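Local coordinates for protein alkaline phosphatase D (Bacillus subtilis, PDB 2YEQ) that hydrolyses phosphate esters as an alkaline phosphatase and phosphodiesterase whose active site contains iron and calcium, at residues S20-L25 and P247-S252; I433-D438 and T471-V476; R440-C445 and D455-P460. All coordinates share one frame; numbering follows the deposited sequence.

Interaction 1: S20-L25 and P247-S252; sequences SDSVVL and PLRISS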
loop_
_atom_site.group_PDB
_atom_site.type_symbol
_atom_site.label_atom_id
_atom_site.label_comp_id
_atom_site.label_asym_id
_atom_site.label_seq_id
_atom_site.Cartn_x
_atom_site.Cartn_y
_atom_site.Cartn_z
ATOM N N SER A 20 15.098 15.081 -3.122
ATOM C CA SER A 20 16.529 15.071 -3.454
ATOM C C SER A 20 17.402 15.685 -2.367
ATOM O O SER A 20 18.594 15.426 -2.333
ATOM C CB SER A 20 16.791 15.730 -4.817
ATOM O OG SER A 20 16.502 17.095 -4.796
ATOM N N ASP A 21 16.822 16.467 -1.467
ATOM C CA ASP A 21 17.601 17.156 -0.434
ATOM C C ASP A 21 17.095 16.944 1.000
ATOM O O ASP A 21 17.548 17.628 1.920
ATOM C CB ASP A 21 17.592 18.658 -0.731
ATOM C CG ASP A 21 16.216 19.284 -0.526
ATOM O OD1 ASP A 21 15.193 18.619 -0.824
ATOM O OD2 ASP A 21 16.147 20.434 -0.043
ATOM N N SER A 22 16.143 16.037 1.187
ATOM C CA SER A 22 15.523 15.834 2.500
ATOM C C SER A 22 14.772 14.537 2.517
ATOM O O SER A 22 14.501 13.948 1.459
ATOM C CB SER A 22 14.553 16.968 2.838
ATOM O OG SER A 22 13.489 17.033 1.913
ATOM N N VAL A 23 14.424 14.100 3.725
ATOM C CA VAL A 23 13.643 12.901 3.931
ATOM C C VAL A 23 12.900 13.069 5.258
ATOM O O VAL A 23 13.344 13.823 6.124
ATOM C CB VAL A 23 14.554 11.661 3.977
ATOM C CG1 VAL A 23 15.502 11.722 5.196
ATOM C CG2 VAL A 23 13.716 10.378 4.009
ATOM N N VAL A 24 11.766 12.401 5.410
ATOM C CA VAL A 24 11.056 12.396 6.689
ATOM C C VAL A 24 11.620 11.270 7.554
ATOM O O VAL A 24 11.804 10.135 7.080
ATOM C CB VAL A 24 9.536 12.200 6.523
ATOM C CG1 VAL A 24 8.865 12.100 7.893
ATOM C CG2 VAL A 24 8.915 13.350 5.713
ATOM N N LEU A 25 11.887 11.591 8.814
ATOM C CA LEU A 25 12.257 10.612 9.830
ATOM C C LEU A 25 11.115 10.500 10.829
ATOM O O LEU A 25 10.569 11.510 11.253
ATOM C CB LEU A 25 13.532 11.053 10.552
ATOM C CG LEU A 25 14.718 11.526 9.700
ATOM C CD1 LEU A 25 15.888 11.947 10.617
ATOM C CD2 LEU A 25 15.157 10.436 8.719
ATOM N N PRO A 247 5.538 7.995 8.069
ATOM C CA PRO A 247 6.572 8.998 7.788
ATOM C C PRO A 247 6.166 9.930 6.645
ATOM O O PRO A 247 6.709 9.858 5.541
ATOM C CB PRO A 247 7.780 8.150 7.403
ATOM C CG PRO A 247 7.184 6.983 6.729
ATOM C CD PRO A 247 5.903 6.686 7.504
ATOM N N LEU A 248 5.224 10.813 6.948
ATOM C CA LEU A 248 4.662 11.784 6.010
ATOM C C LEU A 248 5.147 13.189 6.305
ATOM O O LEU A 248 5.505 13.513 7.429
ATOM C CB LEU A 248 3.135 11.734 6.122
ATOM C CG LEU A 248 2.488 10.385 5.770
ATOM C CD1 LEU A 248 0.988 10.398 6.026
ATOM C CD2 LEU A 248 2.734 9.974 4.309
ATOM N N ARG A 249 5.119 14.048 5.301
ATOM C CA ARG A 249 5.471 15.459 5.477
ATOM C C ARG A 249 4.321 16.260 6.086
ATOM O O ARG A 249 3.212 15.771 6.161
ATOM C CB ARG A 249 5.906 16.053 4.140
ATOM C CG ARG A 249 7.223 15.470 3.700
ATOM C CD ARG A 249 7.731 16.042 2.426
ATOM N NE ARG A 249 8.986 15.380 2.045
ATOM C CZ ARG A 249 10.209 15.801 2.360
ATOM N NH1 ARG A 249 10.405 16.893 3.076
ATOM N NH2 ARG A 249 11.262 15.116 1.949
ATOM N N ILE A 250 4.607 17.477 6.535
ATOM C CA ILE A 250 3.642 18.276 7.307
ATOM C C ILE A 250 2.382 18.684 6.477
ATOM O O ILE A 250 1.285 18.858 7.022
ATOM C CB ILE A 250 4.345 19.512 7.955
ATOM C CG1 ILE A 250 3.472 20.105 9.084
ATOM C CG2 ILE A 250 4.720 20.548 6.898
ATOM C CD1 ILE A 250 3.206 19.122 10.233
ATOM N N SER A 251 2.524 18.752 5.159
ATOM C CA SER A 251 1.386 19.043 4.298
ATOM C C SER A 251 0.355 17.909 4.300
ATOM O O SER A 251 -0.765 18.111 3.861
ATOM C CB SER A 251 1.868 19.332 2.878
ATOM O OG SER A 251 2.621 18.219 2.413
ATOM N N SER A 252 0.734 16.736 4.812
ATOM C CA SER A 252 -0.197 15.647 5.040
ATOM C C SER A 252 -0.836 15.656 6.444
ATOM O O SER A 252 -1.577 14.746 6.753
ATOM C CB SER A 252 0.472 14.268 4.775
ATOM O OG SER A 252 0.742 14.046 3.399
#
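Near one end of the ten-stranded mixed sheet, Ser22 and Val24, where the chain enters strand 23-28 in the N-terminal family region, meet Pro247, Leu248 and Arg249 in the loop after helix 228-245. The apolar half is made by Val24, whose two methyls divide the work. Val24 CG1 sits anti to the backbone N (chi1 176°) and points at the main chain of the loop: it lies 3.7 Å from Pro247 C, with the carbonyl oxygen of Leu248 equally near. It also reaches the proline ring, Val24 CG1 to Pro247 CB being 4.1 Å. Val24 CG2 lies against the arginine stem, 3.4 Å from Arg249 CG, and covers one face of the guanidinium, offset toward its rim. Beyond CG the arginine runs extended to NE and carries its guanidinium past the valine to the serine. There Ser22 OG accepts from Arg249 NH2 at 2.9 Å, bent to 142° at the hydrogen and tilted 23° from the guanidinium plane; a weak bond from Arg249 NH1 joins at 3.3 Å. The same NH2 also donates to the carbonyl oxygen of Asp17, while NH1 forms a salt bridge with Glu78 on the adjacent strand 74-79. Glu78 uses its other oxygen to accept from the backbone of Ile250, so one carboxylate holds both the guanidinium and the next residue of the loop. On the side of strand 23-28 turned from the loop, Leu25 packs on Trp48, Val50, Tyr90 and Phe92 of the four-stranded sheet. The loop itself then closes in a short 3-10 turn, with Ser252 N bonded to Arg249 O at 3.0 Å.

Interaction 2: I433-D438 and T471-V476; sequences IQFFND and TRASFV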
loop_
_atom_site.group_PDB
_atom_site.type_symbol
_atom_site.label_atom_id
_atom_site.label_comp_id
_atom_site.label_asym_id
_atom_site.label_seq_id
_atom_site.Cartn_x
_atom_site.Cartn_y
_atom_site.Cartn_z
ATOM N N ILE A 433 -4.714 -10.486 -19.460
ATOM C CA ILE A 433 -4.141 -10.894 -18.200
ATOM C C ILE A 433 -3.115 -12.020 -18.438
ATOM O O ILE A 433 -3.446 -13.097 -18.937
ATOM C CB ILE A 433 -5.219 -11.356 -17.168
ATOM C CG1 ILE A 433 -6.238 -10.237 -16.873
ATOM C CG2 ILE A 433 -4.546 -11.765 -15.855
ATOM C CD1 ILE A 433 -7.249 -10.531 -15.733
ATOM N N GLN A 434 -1.889 -11.775 -17.999
ATOM C CA GLN A 434 -0.756 -12.644 -18.312
ATOM C C GLN A 434 -0.322 -13.531 -17.155
ATOM O O GLN A 434 0.510 -14.420 -17.349
ATOM C CB GLN A 434 0.434 -11.772 -18.718
ATOM C CG GLN A 434 0.165 -10.860 -19.896
ATOM C CD GLN A 434 -0.262 -11.661 -21.111
ATOM O OE1 GLN A 434 0.439 -12.591 -21.507
ATOM N NE2 GLN A 434 -1.441 -11.350 -21.662
ATOM N N PHE A 435 -0.864 -13.304 -15.954
ATOM C CA PHE A 435 -0.347 -13.978 -14.762
ATOM C C PHE A 435 -1.362 -14.008 -13.620
ATOM O O PHE A 435 -2.049 -13.032 -13.417
ATOM C CB PHE A 435 0.906 -13.238 -14.300
ATOM C CG PHE A 435 1.574 -13.841 -13.071
ATOM C CD1 PHE A 435 2.056 -15.136 -13.086
ATOM C CD2 PHE A 435 1.758 -13.082 -11.929
ATOM C CE1 PHE A 435 2.692 -15.671 -11.982
ATOM C CE2 PHE A 435 2.397 -13.621 -10.793
ATOM C CZ PHE A 435 2.853 -14.896 -10.817
ATOM N N PHE A 436 -1.457 -15.143 -12.931
ATOM C CA PHE A 436 -2.132 -15.241 -11.650
ATOM C C PHE A 436 -1.294 -16.109 -10.719
ATOM O O PHE A 436 -0.771 -17.137 -11.146
ATOM C CB PHE A 436 -3.534 -15.880 -11.747
ATOM C CG PHE A 436 -4.187 -16.070 -10.405
ATOM C CD1 PHE A 436 -4.790 -14.993 -9.777
ATOM C CD2 PHE A 436 -4.133 -17.288 -9.748
ATOM C CE1 PHE A 436 -5.354 -15.107 -8.520
ATOM C CE2 PHE A 436 -4.691 -17.435 -8.479
ATOM C CZ PHE A 436 -5.320 -16.334 -7.860
ATOM N N ASN A 437 -1.209 -15.707 -9.449
ATOM C CA ASN A 437 -0.674 -16.519 -8.368
ATOM C C ASN A 437 -1.337 -16.160 -7.028
ATOM O O ASN A 437 -1.705 -15.010 -6.822
ATOM C CB ASN A 437 0.836 -16.298 -8.268
ATOM C CG ASN A 437 1.493 -17.258 -7.326
ATOM O OD1 ASN A 437 1.584 -18.481 -7.589
ATOM N ND2 ASN A 437 1.945 -16.742 -6.219
ATOM N N ASP A 438 -1.482 -17.120 -6.118
ATOM C CA ASP A 438 -2.200 -16.849 -4.842
ATOM C C ASP A 438 -1.405 -17.214 -3.581
ATOM O O ASP A 438 -1.974 -17.678 -2.614
ATOM C CB ASP A 438 -3.551 -17.568 -4.840
ATOM C CG ASP A 438 -4.482 -17.085 -3.745
ATOM O OD1 ASP A 438 -4.344 -15.922 -3.301
ATOM O OD2 ASP A 438 -5.326 -17.906 -3.326
ATOM N N THR A 471 11.219 -16.144 -6.192
ATOM C CA THR A 471 10.603 -15.430 -7.289
ATOM C C THR A 471 9.731 -16.441 -8.054
ATOM O O THR A 471 10.244 -17.363 -8.700
ATOM C CB THR A 471 11.657 -14.759 -8.143
ATOM O OG1 THR A 471 12.391 -13.826 -7.325
ATOM C CG2 THR A 471 11.043 -14.015 -9.337
ATOM N N ARG A 472 8.412 -16.318 -7.908
ATOM C CA ARG A 472 7.465 -17.186 -8.610
ATOM C C ARG A 472 7.541 -16.948 -10.108
ATOM O O ARG A 472 7.417 -17.868 -10.924
ATOM C CB ARG A 472 6.003 -16.931 -8.148
ATOM C CG ARG A 472 4.940 -17.684 -8.968
ATOM C CD ARG A 472 5.084 -19.136 -8.744
ATOM N NE ARG A 472 4.182 -19.993 -9.494
ATOM C CZ ARG A 472 4.303 -20.303 -10.785
ATOM N NH1 ARG A 472 5.258 -19.771 -11.544
ATOM N NH2 ARG A 472 3.444 -21.145 -11.327
ATOM N N ALA A 473 7.707 -15.696 -10.469
ATOM C CA ALA A 473 7.698 -15.333 -11.840
ATOM C C ALA A 473 8.215 -13.946 -11.965
ATOM O O ALA A 473 8.121 -13.126 -11.025
ATOM C CB ALA A 473 6.277 -15.446 -12.424
ATOM N N SER A 474 8.764 -13.685 -13.142
ATOM C CA SER A 474 9.331 -12.406 -13.468
ATOM C C SER A 474 8.863 -12.004 -14.865
ATOM O O SER A 474 8.854 -12.845 -15.797
ATOM C CB SER A 474 10.859 -12.485 -13.395
ATOM O OG SER A 474 11.449 -11.250 -13.814
ATOM N N PHE A 475 8.474 -10.735 -15.009
ATOM C CA PHE A 475 7.970 -10.192 -16.277
ATOM C C PHE A 475 8.730 -8.959 -16.604
ATOM O O PHE A 475 9.105 -8.191 -15.710
ATOM C CB PHE A 475 6.456 -9.893 -16.193
ATOM C CG PHE A 475 5.611 -11.120 -16.032
ATOM C CD1 PHE A 475 5.320 -11.619 -14.777
ATOM C CD2 PHE A 475 5.107 -11.775 -17.134
ATOM C CE1 PHE A 475 4.564 -12.759 -14.632
ATOM C CE2 PHE A 475 4.333 -12.899 -16.991
ATOM C CZ PHE A 475 4.079 -13.410 -15.748
ATOM N N VAL A 476 9.005 -8.764 -17.891
ATOM C CA VAL A 476 9.576 -7.531 -18.360
ATOM C C VAL A 476 8.655 -6.846 -19.382
ATOM O O VAL A 476 8.009 -7.516 -20.169
ATOM C CB VAL A 476 10.952 -7.801 -19.002
ATOM C CG1 VAL A 476 11.459 -6.556 -19.672
ATOM C CG2 VAL A 476 11.928 -8.255 -17.957
#
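The ring of Phe435 meets that of Phe475 across the interior of a beta sandwich, where two strands from different sheets face each other. Phe475 CE1 stands 3.5 Å above one face of the Phe435 ring, toward its rim, and Phe475 CZ touches Phe435 CB at 3.5 Å. With centroids 5.2 Å apart and planes inclined by 56°, the rings meet obliquely. Phe435 sends its ring straight across, CG anti to the backbone N (chi1 -179°), far enough for its outer carbons to reach the side chains of the facing strand. Phe435 CE1 lies 3.6 Å from Ala473 CB, while Phe435 CZ meets Arg472 CG at 3.9 Å, the latter coming in at the ring edge. Asn437 also borders the Arg472 stem. Arg472 and Ala473 are consecutive yet both point at the other strand; the near-helical backbone of Arg472 breaks the usual alternation. A classic beta bulge, with Gln434 and Phe435 both opposite Ala386, does much the same on the other strand. The arginine head is held further out, NE in a salt bridge with Asp418 and NH1 on the hydroxyl of Ser489, which leaves its aliphatic stem as the packing surface. Tyr456 of the neighbouring strand 451-459 also meets the Phe435 ring. The two strands run nearly antiparallel with axes 9.0 Å apart, the separation of stacked sheets rather than of paired strands. Strand 433-437 is one of the two outermost strands of the seven-stranded sheet and borders strand 384-390, whereas strand 470-477 lies between strands 451-459 and 484-489 in the ten-stranded sheet.

Interaction 3: R440-C445 and D455-P460; sequences RGYVRC and DYRVMP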
loop_
_atom_site.group_PDB
_atom_site.type_symbol
_atom_site.label_atom_id
_atom_site.label_comp_id
_atom_site.label_asym_id
_atom_site.label_seq_id
_atom_site.Cartn_x
_atom_site.Cartn_y
_atom_site.Cartn_z
ATOM N N ARG A 440 1.309 -15.570 -0.610
ATOM C CA ARG A 440 1.624 -14.285 0.009
ATOM C C ARG A 440 3.043 -13.840 -0.322
ATOM O O ARG A 440 3.915 -14.653 -0.672
ATOM C CB ARG A 440 1.427 -14.364 1.520
ATOM C CG ARG A 440 0.110 -14.991 1.980
ATOM C CD ARG A 440 -1.074 -14.049 1.765
ATOM N NE ARG A 440 -1.475 -13.909 0.359
ATOM C CZ ARG A 440 -2.021 -14.851 -0.397
ATOM N NH1 ARG A 440 -2.245 -16.068 0.071
ATOM N NH2 ARG A 440 -2.359 -14.560 -1.653
ATOM N N GLY A 441 3.278 -12.547 -0.211
ATOM C CA GLY A 441 4.573 -11.963 -0.490
ATOM C C GLY A 441 4.438 -10.503 -0.882
ATOM O O GLY A 441 3.632 -9.747 -0.314
ATOM N N TYR A 442 5.222 -10.117 -1.875
ATOM C CA TYR A 442 5.319 -8.739 -2.324
ATOM C C TYR A 442 5.952 -8.739 -3.706
ATOM O O TYR A 442 6.278 -9.793 -4.231
ATOM C CB TYR A 442 6.160 -7.885 -1.361
ATOM C CG TYR A 442 7.591 -8.354 -1.158
ATOM C CD1 TYR A 442 8.628 -7.924 -1.992
ATOM C CD2 TYR A 442 7.901 -9.214 -0.130
ATOM C CE1 TYR A 442 9.940 -8.362 -1.797
ATOM C CE2 TYR A 442 9.180 -9.656 0.083
ATOM C CZ TYR A 442 10.197 -9.246 -0.758
ATOM O OH TYR A 442 11.468 -9.697 -0.502
ATOM N N VAL A 443 6.045 -7.572 -4.312
ATOM C CA VAL A 443 6.526 -7.423 -5.687
ATOM C C VAL A 443 7.745 -6.534 -5.673
ATOM O O VAL A 443 7.791 -5.509 -4.986
ATOM C CB VAL A 443 5.431 -6.849 -6.636
ATOM C CG1 VAL A 443 5.956 -6.721 -8.039
ATOM C CG2 VAL A 443 4.176 -7.714 -6.584
ATOM N N ARG A 444 8.801 -6.978 -6.362
ATOM C CA ARG A 444 10.023 -6.191 -6.487
ATOM C C ARG A 444 10.197 -5.703 -7.925
ATOM O O ARG A 444 10.183 -6.504 -8.860
ATOM C CB ARG A 444 11.236 -7.063 -6.102
ATOM C CG ARG A 444 12.564 -6.338 -6.165
ATOM C CD ARG A 444 13.721 -7.281 -5.779
ATOM N NE ARG A 444 13.881 -8.344 -6.751
ATOM C CZ ARG A 444 14.454 -9.532 -6.537
ATOM N NH1 ARG A 444 14.964 -9.866 -5.358
ATOM N NH2 ARG A 444 14.528 -10.403 -7.530
ATOM N N CYS A 445 10.368 -4.404 -8.103
ATOM C CA CYS A 445 10.482 -3.835 -9.432
ATOM C C CYS A 445 11.905 -3.300 -9.672
ATOM O O CYS A 445 12.469 -2.619 -8.823
ATOM C CB CYS A 445 9.441 -2.737 -9.644
ATOM S SG CYS A 445 7.736 -3.434 -9.744
ATOM N N ASP A 455 9.373 -8.695 -10.407
ATOM C CA ASP A 455 9.508 -10.008 -9.799
ATOM C C ASP A 455 8.473 -10.221 -8.697
ATOM O O ASP A 455 8.389 -9.409 -7.770
ATOM C CB ASP A 455 10.901 -10.133 -9.153
ATOM C CG ASP A 455 12.063 -9.965 -10.166
ATOM O OD1 ASP A 455 11.910 -10.356 -11.339
ATOM O OD2 ASP A 455 13.130 -9.437 -9.773
ATOM N N TYR A 456 7.737 -11.328 -8.762
ATOM C CA TYR A 456 6.759 -11.672 -7.751
ATOM C C TYR A 456 7.414 -12.563 -6.717
ATOM O O TYR A 456 7.750 -13.714 -6.985
ATOM C CB TYR A 456 5.538 -12.344 -8.378
ATOM C CG TYR A 456 4.721 -11.361 -9.205
ATOM C CD1 TYR A 456 5.115 -11.003 -10.512
ATOM C CD2 TYR A 456 3.577 -10.764 -8.684
ATOM C CE1 TYR A 456 4.369 -10.073 -11.267
ATOM C CE2 TYR A 456 2.827 -9.847 -9.432
ATOM C CZ TYR A 456 3.225 -9.500 -10.710
ATOM O OH TYR A 456 2.464 -8.588 -11.434
ATOM N N ARG A 457 7.601 -12.009 -5.524
ATOM C CA ARG A 457 8.354 -12.666 -4.463
ATOM C C ARG A 457 7.400 -13.262 -3.460
ATOM O O ARG A 457 6.748 -12.518 -2.725
ATOM C CB ARG A 457 9.254 -11.637 -3.778
ATOM C CG ARG A 457 10.070 -10.778 -4.720
ATOM C CD ARG A 457 11.365 -11.507 -5.155
ATOM N NE ARG A 457 12.352 -11.523 -4.084
ATOM C CZ ARG A 457 13.165 -12.538 -3.773
ATOM N NH1 ARG A 457 13.156 -13.677 -4.447
ATOM N NH2 ARG A 457 14.016 -12.398 -2.771
ATOM N N VAL A 458 7.307 -14.587 -3.414
ATOM C CA VAL A 458 6.268 -15.243 -2.644
ATOM C C VAL A 458 6.752 -16.390 -1.749
ATOM O O VAL A 458 7.902 -16.845 -1.853
ATOM C CB VAL A 458 5.151 -15.741 -3.603
ATOM C CG1 VAL A 458 4.694 -14.603 -4.509
ATOM C CG2 VAL A 458 5.639 -16.927 -4.439
ATOM N N MET A 459 5.874 -16.822 -0.851
ATOM C CA MET A 459 6.152 -17.854 0.133
ATOM C C MET A 459 5.038 -18.875 0.116
ATOM O O MET A 459 3.894 -18.526 -0.164
ATOM C CB MET A 459 6.230 -17.250 1.546
ATOM C CG MET A 459 7.251 -16.158 1.715
ATOM S SD MET A 459 7.062 -15.221 3.262
ATOM C CE MET A 459 5.403 -14.521 3.018
ATOM N N PRO A 460 5.340 -20.135 0.456
ATOM C CA PRO A 460 4.302 -21.142 0.499
ATOM C C PRO A 460 3.267 -20.969 1.631
ATOM O O PRO A 460 2.158 -21.482 1.502
ATOM C CB PRO A 460 5.083 -22.445 0.711
ATOM C CG PRO A 460 6.398 -22.018 1.263
ATOM C CD PRO A 460 6.680 -20.738 0.599
HETATM O O HOH W 1 1.485 -17.932 1.079
HETATM O O HOH W 2 13.075 -6.843 -9.811
#
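Arg444 and Asp455 form a hydrogen-bonded pair in the antiparallel hairpin of strands 440-448 and 451-459, each N bonded to the other's O at 2.8 Å. Tyr442 and Arg457 exchange a similar pair of bonds, and Met459 N reaches Arg440 O at 2.9 Å. Between them Gly441 passes so close to Arg457 O that a beta carbon would collide with it. On the face with the charges, Arg444 bends at chi3 (66°) to set NH2 2.8 Å from Asp455 OD2; OD2 lies in the plane of the guanidinium, whereas NH2 meets OD2 from above the carboxylate plane, and NE adds a weak bond. A water donates to both Asp455 OD2 (2.6 Å) and Arg444 O, while Ser474 satisfies Asp455 OD1. The Arg444 guanidinium also stacks on that of Arg457, planes 24° apart, and Arg457 CB rests over the Tyr442 ring. Glu141 gathers this group, taking Arg444 NH1, Arg457 NE and the Tyr442 hydroxyl. With a leucine in place of Arg444, Asp455 OD2 would probably lose its charged mate and the Arg457 guanidinium its flat neighbour. The carboxylates of Asp455 and Glu141 probably offset the like charges, which lets the two guanidiniums lie flat on each other.

How the interactions relate
All three contacts are buried, and each involves the ten-stranded sheet. Interaction 1 stands apart, about 17 Å from interaction 3 and 26 Å from interaction 2 between nearest atoms; it pins the loop after helix 228-245 to a strand near one end of the sheet, by an arginine bonded to a serine and a valine packed on the loop. Interactions 2 and 3 share the other end and touch: Arg472 N lies 2.8 Å from Tyr456 O, a probable hydrogen bond. Interaction 3 pairs strands within the sheet through backbone bonds and charged side chains, whereas interaction 2 joins that sheet to its partner by aromatic and aliphatic surfaces.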